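Local coordinates for protein interpain A (Prevotella intermedia, PDB 3BB7) that probably acts as a secreted C10-family cysteine peptidase, held here as a zymogen fragment comprising part of its propeptide and the papain-like catalytic domain, at residues R111-A116 with E202-Y207. The protein carries 1 engineered substitution. Residues are numbered along the deposited sequence; the frame is centred on the assembly and turned at random.
Sequences RLITGA and EGSGAY. Engineered in segment 111-116: Ala116 (natural residue Cys).
Ser204 turns its hydroxymethyl group onto the backbone of 111-116, and its hydroxyl donates to the carbonyl of Ile113, Ser204 OG to Ile113 O 2.8 Å. A chi1 of -62°, with OG beside the serine's own backbone N, swings the hydroxyl toward that oxygen. OG lies above the Ile113 carbonyl plane, 43° out of it, rather than along a lone pair. Ser204 CB, meanwhile, rests 3.7 Å from Gly115 CA. Beside this bond, the ethyl branch of Ile113 extends alongside 202-207 and lays CD1 against Gly203 CA at 3.8 Å. Gly115 presents its bare CA to Ser204 O at 3.3 Å, a bent CH···O contact; its backbone angles and the nearness of that oxygen both suit a residue without a side chain. One water bridges Ser204 O and Ala116 N, taking the N-H of Ala116.

Ala116, engineered in place of the predicted nucleophile cysteine, begins helix 116-128, with the predicted proton acceptor His267 nearby, as in papain-like enzymes. Ser204 OG also accepts from Gly198 N, which should hold its rotamer. The contact exemplifies a general principle: a buried serine hydroxyl that both gives and takes a hydrogen bond stitches loops together, here beside the nucleophile position.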
loop_
_atom_site.group_PDB
_atom_site.type_symbol
_atom_site.label_atom_id
_atom_site.label_comp_id
_atom_site.label_asym_id
_atom_site.label_seq_id
_atom_site.Cartn_x
_atom_site.Cartn_y
_atom_site.Cartn_z
ATOM N N ARG A 111 1.914 -11.552 18.639
ATOM C CA ARG A 111 2.531 -12.210 17.498
ATOM C C ARG A 111 3.115 -11.166 16.514
ATOM O O ARG A 111 2.533 -10.094 16.312
ATOM C CB ARG A 111 1.504 -13.087 16.769
ATOM C CG ARG A 111 2.074 -13.971 15.700
ATOM C CD ARG A 111 1.027 -14.962 15.166
ATOM N NE ARG A 111 0.494 -15.841 16.220
ATOM C CZ ARG A 111 1.073 -16.970 16.638
ATOM N NH1 ARG A 111 2.218 -17.412 16.101
ATOM N NH2 ARG A 111 0.497 -17.675 17.620
ATOM N N LEU A 112 4.255 -11.495 15.893
ATOM C CA LEU A 112 4.832 -10.596 14.911
ATOM C C LEU A 112 3.806 -10.337 13.795
ATOM O O LEU A 112 3.026 -11.244 13.430
ATOM C CB LEU A 112 6.091 -11.221 14.323
ATOM C CG LEU A 112 7.227 -11.534 15.325
ATOM C CD1 LEU A 112 8.421 -12.215 14.610
ATOM C CD2 LEU A 112 7.698 -10.298 16.146
ATOM N N ILE A 113 3.816 -9.124 13.239
ATOM C CA ILE A 113 2.865 -8.778 12.178
ATOM C C ILE A 113 3.501 -8.771 10.808
ATOM O O ILE A 113 4.729 -8.800 10.686
ATOM C CB ILE A 113 2.095 -7.461 12.537
ATOM C CG1 ILE A 113 2.982 -6.195 12.425
ATOM C CG2 ILE A 113 1.473 -7.599 13.938
ATOM C CD1 ILE A 113 2.251 -4.861 12.661
ATOM N N THR A 114 2.684 -8.825 9.749
ATOM C CA THR A 114 3.290 -9.168 8.470
ATOM C C THR A 114 4.175 -8.085 7.855
ATOM O O THR A 114 5.083 -8.393 7.053
ATOM C CB THR A 114 2.223 -9.505 7.420
ATOM O OG1 THR A 114 1.369 -8.364 7.274
ATOM C CG2 THR A 114 1.450 -10.745 7.827
ATOM N N GLY A 115 3.876 -6.837 8.169
ATOM C CA GLY A 115 4.566 -5.678 7.543
ATOM C C GLY A 115 3.739 -5.164 6.368
ATOM O O GLY A 115 3.206 -5.950 5.565
ATOM N N ALA A 116 3.636 -3.847 6.239
ATOM C CA ALA A 116 2.827 -3.250 5.169
ATOM C C ALA A 116 3.328 -3.631 3.799
ATOM O O ALA A 116 2.539 -3.794 2.856
ATOM C CB ALA A 116 2.822 -1.734 5.296
ATOM N N GLU A 202 5.294 -2.392 17.450
ATOM C CA GLU A 202 6.533 -1.974 16.829
ATOM C C GLU A 202 6.428 -1.965 15.295
ATOM O O GLU A 202 7.060 -1.128 14.644
ATOM C CB GLU A 202 7.683 -2.872 17.251
ATOM C CG GLU A 202 8.073 -2.738 18.723
ATOM C CD GLU A 202 7.106 -3.433 19.673
ATOM O OE1 GLU A 202 6.855 -2.900 20.786
ATOM O OE2 GLU A 202 6.593 -4.509 19.310
ATOM N N GLY A 203 5.648 -2.881 14.726
ATOM C CA GLY A 203 5.541 -3.010 13.284
ATOM C C GLY A 203 6.703 -3.759 12.675
ATOM O O GLY A 203 7.757 -3.978 13.311
ATOM N N SER A 204 6.516 -4.136 11.414
ATOM C CA SER A 204 7.516 -4.893 10.650
ATOM C C SER A 204 7.863 -4.079 9.414
ATOM O O SER A 204 6.980 -3.683 8.640
ATOM C CB SER A 204 6.940 -6.260 10.276
ATOM O OG SER A 204 6.651 -6.986 11.461
ATOM N N GLY A 205 9.148 -3.805 9.225
ATOM C CA GLY A 205 9.580 -2.833 8.188
ATOM C C GLY A 205 10.459 -3.438 7.109
ATOM O O GLY A 205 11.284 -4.286 7.386
ATOM N N ALA A 206 10.284 -2.969 5.880
ATOM C CA ALA A 206 11.102 -3.406 4.753
ATOM C C ALA A 206 11.338 -2.255 3.788
ATOM O O ALA A 206 10.502 -1.335 3.688
ATOM C CB ALA A 206 10.427 -4.567 4.009
ATOM N N TYR A 207 12.455 -2.347 3.059
ATOM C CA TYR A 207 12.799 -1.363 2.027
ATOM C C TYR A 207 12.300 -1.819 0.677
ATOM O O TYR A 207 12.400 -2.999 0.333
ATOM C CB TYR A 207 14.312 -1.160 1.962
ATOM C CG TYR A 207 14.879 -0.643 3.261
ATOM C CD1 TYR A 207 15.608 -1.479 4.099
ATOM C CD2 TYR A 207 14.665 0.677 3.656
ATOM C CE1 TYR A 207 16.137 -0.980 5.331
ATOM C CE2 TYR A 207 15.160 1.172 4.869
ATOM C CZ TYR A 207 15.900 0.334 5.686
ATOM O OH TYR A 207 16.399 0.822 6.885
HETATM O O HOH W 1 4.839 -1.786 8.026
#